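Local coordinates for protein Non-heme chloroperoxidase CPO-A1 (Streptomyces aureofaciens, PDB 1A8Q) that may be a chlorinating enzyme of 7-chlorotetracycline biosynthesis and can also brominate, as a cofactor-free haloperoxidase of the alpha/beta hydrolase superfamily, at residues Asp74-Asn77 with Asp78-Asp82; Val225-Ile228 with Asp229-Gly232. All blocks are in the same frame, centred on the assembly; numbering follows the deposited sequence.

Both contacts are local and join residues that follow one another directly, so neither spans a long loop. From the N terminus, interaction 1 comes first, in the last nine residues of helix 69-82, which leads on to strand 88-93 of the central sheet. Interaction 2 comes much later, in the loop between strand 215-220 and helix 232-238. The two are in series and neither nest nor cross. Their centres lie about 28 Å apart, on opposite sides of the chain's centre. Interaction 1 belongs to a helix packed on the sheet, away from the catalytic triad. Interaction 2 lies beside D223 and H252 of that triad.

Interaction 1. Residues Asp74-Asn77 with Asp78-Asp82; sequences DDLN and DLLTD
T81 donates to the backbone O of N77 twice, one helical turn back. The contact lies in helix 69-82 of the alpha/beta hydrolase fold, and the turns are closed by i to i+4 bonds. L80 N to L76 O is the straightest at 3.0 Å, with 167° at the hydrogen. D78 N reaches D74 O at 2.9 Å, and L79 N reaches D75 O at 3.1 Å. N77 O is gripped from both faces of its plane. T81 N reaches N77 O at 2.9 Å from one face, T81 OG1 from the other. The T81 hydroxyl lies beside its own backbone N (chi1 -60°), which turns it back over the preceding turn. The side chain of N77 crosses that of T81, with its ND2 near OG1.

The carboxylates of D74, D75 and D78 also have partners elsewhere in the chain: D75 and D78 both form salt bridges with R6, which probably offsets the repulsion between them, and D75 also pairs with R55. D74 OD2 forms a salt bridge with R106 and OD1 a hydrogen bond with H107 NE2. On the apolar side, L76 and L79 touch H52 of strand 48-52, and L76 CD1 lies 4.4 Å from L80 CG. One water bridges the D74 carbonyl and the D78 carboxylate: it is hydrogen-bonded to D74 O and to D78 OD1, each at 2.7 Å.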
loop_
_atom_site.group_PDB
_atom_site.type_symbol
_atom_site.label_atom_id
_atom_site.label_comp_id
_atom_site.label_asym_id
_atom_site.label_seq_id
_atom_site.Cartn_x
_atom_site.Cartn_y
_atom_site.Cartn_z
ATOM N N ASP A 74 11.047 -3.663 -8.998
ATOM C CA ASP A 74 11.602 -3.555 -10.320
ATOM C C ASP A 74 10.475 -3.247 -11.320
ATOM O O ASP A 74 10.703 -2.588 -12.327
ATOM C CB ASP A 74 12.403 -4.773 -10.785
ATOM C CG ASP A 74 13.681 -4.975 -9.980
ATOM O OD1 ASP A 74 14.082 -4.116 -9.205
ATOM O OD2 ASP A 74 14.288 -6.084 -10.119
ATOM N N ASP A 75 9.293 -3.840 -11.077
ATOM C CA ASP A 75 8.146 -3.487 -11.926
ATOM C C ASP A 75 7.832 -2.000 -11.751
ATOM O O ASP A 75 7.617 -1.344 -12.778
ATOM C CB ASP A 75 6.919 -4.317 -11.553
ATOM C CG ASP A 75 7.026 -5.785 -11.964
ATOM O OD1 ASP A 75 7.929 -6.214 -12.682
ATOM O OD2 ASP A 75 6.098 -6.523 -11.537
ATOM N N LEU A 76 7.879 -1.479 -10.541
ATOM C CA LEU A 76 7.666 -0.043 -10.306
ATOM C C LEU A 76 8.753 0.756 -11.013
ATOM O O LEU A 76 8.472 1.741 -11.715
ATOM C CB LEU A 76 7.600 0.226 -8.796
ATOM C CG LEU A 76 7.525 1.712 -8.386
ATOM C CD1 LEU A 76 6.192 2.273 -8.881
ATOM C CD2 LEU A 76 7.640 1.870 -6.880
ATOM N N ASN A 77 10.012 0.280 -10.945
ATOM C CA ASN A 77 11.092 0.962 -11.669
ATOM C C ASN A 77 10.834 1.025 -13.161
ATOM O O ASN A 77 11.092 2.040 -13.826
ATOM C CB ASN A 77 12.448 0.299 -11.381
ATOM C CG ASN A 77 13.576 0.958 -12.163
ATOM O OD1 ASN A 77 14.226 0.367 -13.028
ATOM N ND2 ASN A 77 13.790 2.216 -11.880
ATOM N N ASP A 78 10.310 -0.065 -13.739
ATOM C CA ASP A 78 10.029 -0.076 -15.182
ATOM C C ASP A 78 8.956 0.957 -15.528
ATOM O O ASP A 78 9.093 1.608 -16.563
ATOM C CB ASP A 78 9.587 -1.460 -15.682
ATOM C CG ASP A 78 10.728 -2.463 -15.773
ATOM O OD1 ASP A 78 11.917 -2.052 -15.780
ATOM O OD2 ASP A 78 10.430 -3.665 -15.820
ATOM N N LEU A 79 7.950 1.132 -14.684
ATOM C CA LEU A 79 6.877 2.092 -14.952
ATOM C C LEU A 79 7.412 3.519 -14.865
ATOM O O LEU A 79 7.164 4.340 -15.744
ATOM C CB LEU A 79 5.759 1.885 -13.916
ATOM C CG LEU A 79 4.592 2.882 -13.995
ATOM C CD1 LEU A 79 3.726 2.615 -15.204
ATOM C CD2 LEU A 79 3.767 2.787 -12.712
ATOM N N LEU A 80 8.217 3.805 -13.843
ATOM C CA LEU A 80 8.772 5.162 -13.691
ATOM C C LEU A 80 9.758 5.478 -14.802
ATOM O O LEU A 80 9.805 6.607 -15.289
ATOM C CB LEU A 80 9.479 5.285 -12.343
ATOM C CG LEU A 80 8.632 5.129 -11.077
ATOM C CD1 LEU A 80 9.495 5.450 -9.848
ATOM C CD2 LEU A 80 7.377 5.972 -11.041
ATOM N N THR A 81 10.516 4.481 -15.251
ATOM C CA THR A 81 11.467 4.684 -16.334
ATOM C C THR A 81 10.799 4.830 -17.692
ATOM O O THR A 81 11.170 5.706 -18.489
ATOM C CB THR A 81 12.455 3.485 -16.385
ATOM O OG1 THR A 81 13.127 3.449 -15.108
ATOM C CG2 THR A 81 13.451 3.685 -17.512
ATOM N N ASP A 82 9.795 3.996 -17.975
ATOM C CA ASP A 82 9.076 4.061 -19.249
ATOM C C ASP A 82 8.425 5.430 -19.432
ATOM O O ASP A 82 8.391 5.972 -20.541
ATOM C CB ASP A 82 7.969 2.999 -19.277
ATOM C CG ASP A 82 7.128 2.936 -20.534
ATOM O OD1 ASP A 82 7.654 3.127 -21.654
ATOM O OD2 ASP A 82 5.926 2.600 -20.460
HETATM O O HOH W 1 13.182 -2.493 -13.427
#

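Interaction 2. Residues Val225-Ile228 with Asp229-Gly232; sequences VVPI and DATG
T231 holds its hydroxyl between its backbone N and carbonyl carbon (chi1 57°), which turns OG1 back toward P227. V226 has CG1 anti to its backbone N (chi1 178°), and this branch meets the same threonine. The OG1 of T231 donates to P227 O at 2.8 Å. It approaches from above the carbonyl plane, 50° out of it. V226 CG1 lies 3.5 Å from T231 OG1 and 3.8 Å from T231 CG2. The two side chains cross at about a right angle.

P227 O has two further donors, both weak: A230 N at 3.3 Å and T231 N at 3.2 Å. The N-H of T231 is shared, because it also points to I228 O at 3.2 Å. That bond too comes from above the carbonyl plane. These bonds close a tight turn in the alpha/beta hydrolase fold, in the loop that carries the triad aspartate D223 after strand 215-220. T231 takes the N-cap position of helix 232-238, but its side chain makes no capping bond. The side chain of V226 touches the triad histidine H252, and V226 N donates to D223 OD1. V226 O accepts from H219 NE2. Across the same turn, P227 CG packs against A230 CB at 4.2 Å. The carboxylate of D229 forms a salt bridge through OD1 with R233 NE.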
loop_
_atom_site.group_PDB
_atom_site.type_symbol
_atom_site.label_atom_id
_atom_site.label_comp_id
_atom_site.label_asym_id
_atom_site.label_seq_id
_atom_site.Cartn_x
_atom_site.Cartn_y
_atom_site.Cartn_z
ATOM N N VAL A 225 -5.145 -4.757 11.092
ATOM C CA VAL A 225 -4.423 -5.550 10.091
ATOM C C VAL A 225 -2.913 -5.340 10.254
ATOM O O VAL A 225 -2.132 -6.313 10.279
ATOM C CB VAL A 225 -4.844 -5.167 8.661
ATOM C CG1 VAL A 225 -4.127 -5.977 7.582
ATOM C CG2 VAL A 225 -6.361 -5.356 8.465
ATOM N N VAL A 226 -2.488 -4.080 10.347
ATOM C CA VAL A 226 -1.078 -3.703 10.445
ATOM C C VAL A 226 -0.926 -2.899 11.733
ATOM O O VAL A 226 -1.319 -1.752 11.804
ATOM C CB VAL A 226 -0.646 -2.912 9.208
ATOM C CG1 VAL A 226 0.812 -2.450 9.292
ATOM C CG2 VAL A 226 -0.812 -3.769 7.931
ATOM N N PRO A 227 -0.386 -3.499 12.785
ATOM C CA PRO A 227 -0.412 -2.872 14.105
ATOM C C PRO A 227 0.482 -1.654 14.183
ATOM O O PRO A 227 1.656 -1.736 13.863
ATOM C CB PRO A 227 0.049 -3.974 15.057
ATOM C CG PRO A 227 0.827 -4.904 14.183
ATOM C CD PRO A 227 0.058 -4.916 12.868
ATOM N N ILE A 228 -0.126 -0.536 14.630
ATOM C CA ILE A 228 0.636 0.704 14.639
ATOM C C ILE A 228 1.918 0.623 15.434
ATOM O O ILE A 228 2.913 1.154 14.943
ATOM C CB ILE A 228 -0.256 1.873 15.122
ATOM C CG1 ILE A 228 0.463 3.198 14.941
ATOM C CG2 ILE A 228 -0.749 1.689 16.553
ATOM C CD1 ILE A 228 -0.451 4.399 15.187
ATOM N N ASP A 229 1.888 0.031 16.616
ATOM C CA ASP A 229 3.143 0.064 17.410
ATOM C C ASP A 229 4.324 -0.658 16.816
ATOM O O ASP A 229 5.511 -0.372 17.113
ATOM C CB ASP A 229 2.813 -0.521 18.796
ATOM C CG ASP A 229 1.885 0.408 19.557
ATOM O OD1 ASP A 229 1.899 1.642 19.363
ATOM O OD2 ASP A 229 1.107 -0.137 20.355
ATOM N N ALA A 230 4.103 -1.703 16.029
ATOM C CA ALA A 230 5.192 -2.456 15.429
ATOM C C ALA A 230 5.665 -1.834 14.135
ATOM O O ALA A 230 6.712 -2.189 13.627
ATOM C CB ALA A 230 4.756 -3.896 15.136
ATOM N N THR A 231 4.797 -1.044 13.468
ATOM C CA THR A 231 5.138 -0.585 12.113
ATOM C C THR A 231 5.244 0.928 12.054
ATOM O O THR A 231 6.312 1.484 12.269
ATOM C CB THR A 231 4.037 -1.102 11.131
ATOM O OG1 THR A 231 2.771 -0.620 11.596
ATOM C CG2 THR A 231 4.063 -2.633 11.194
ATOM N N GLY A 232 4.186 1.686 11.784
ATOM C CA GLY A 232 4.240 3.137 11.694
ATOM C C GLY A 232 5.004 3.864 12.804
ATOM O O GLY A 232 5.772 4.775 12.481
#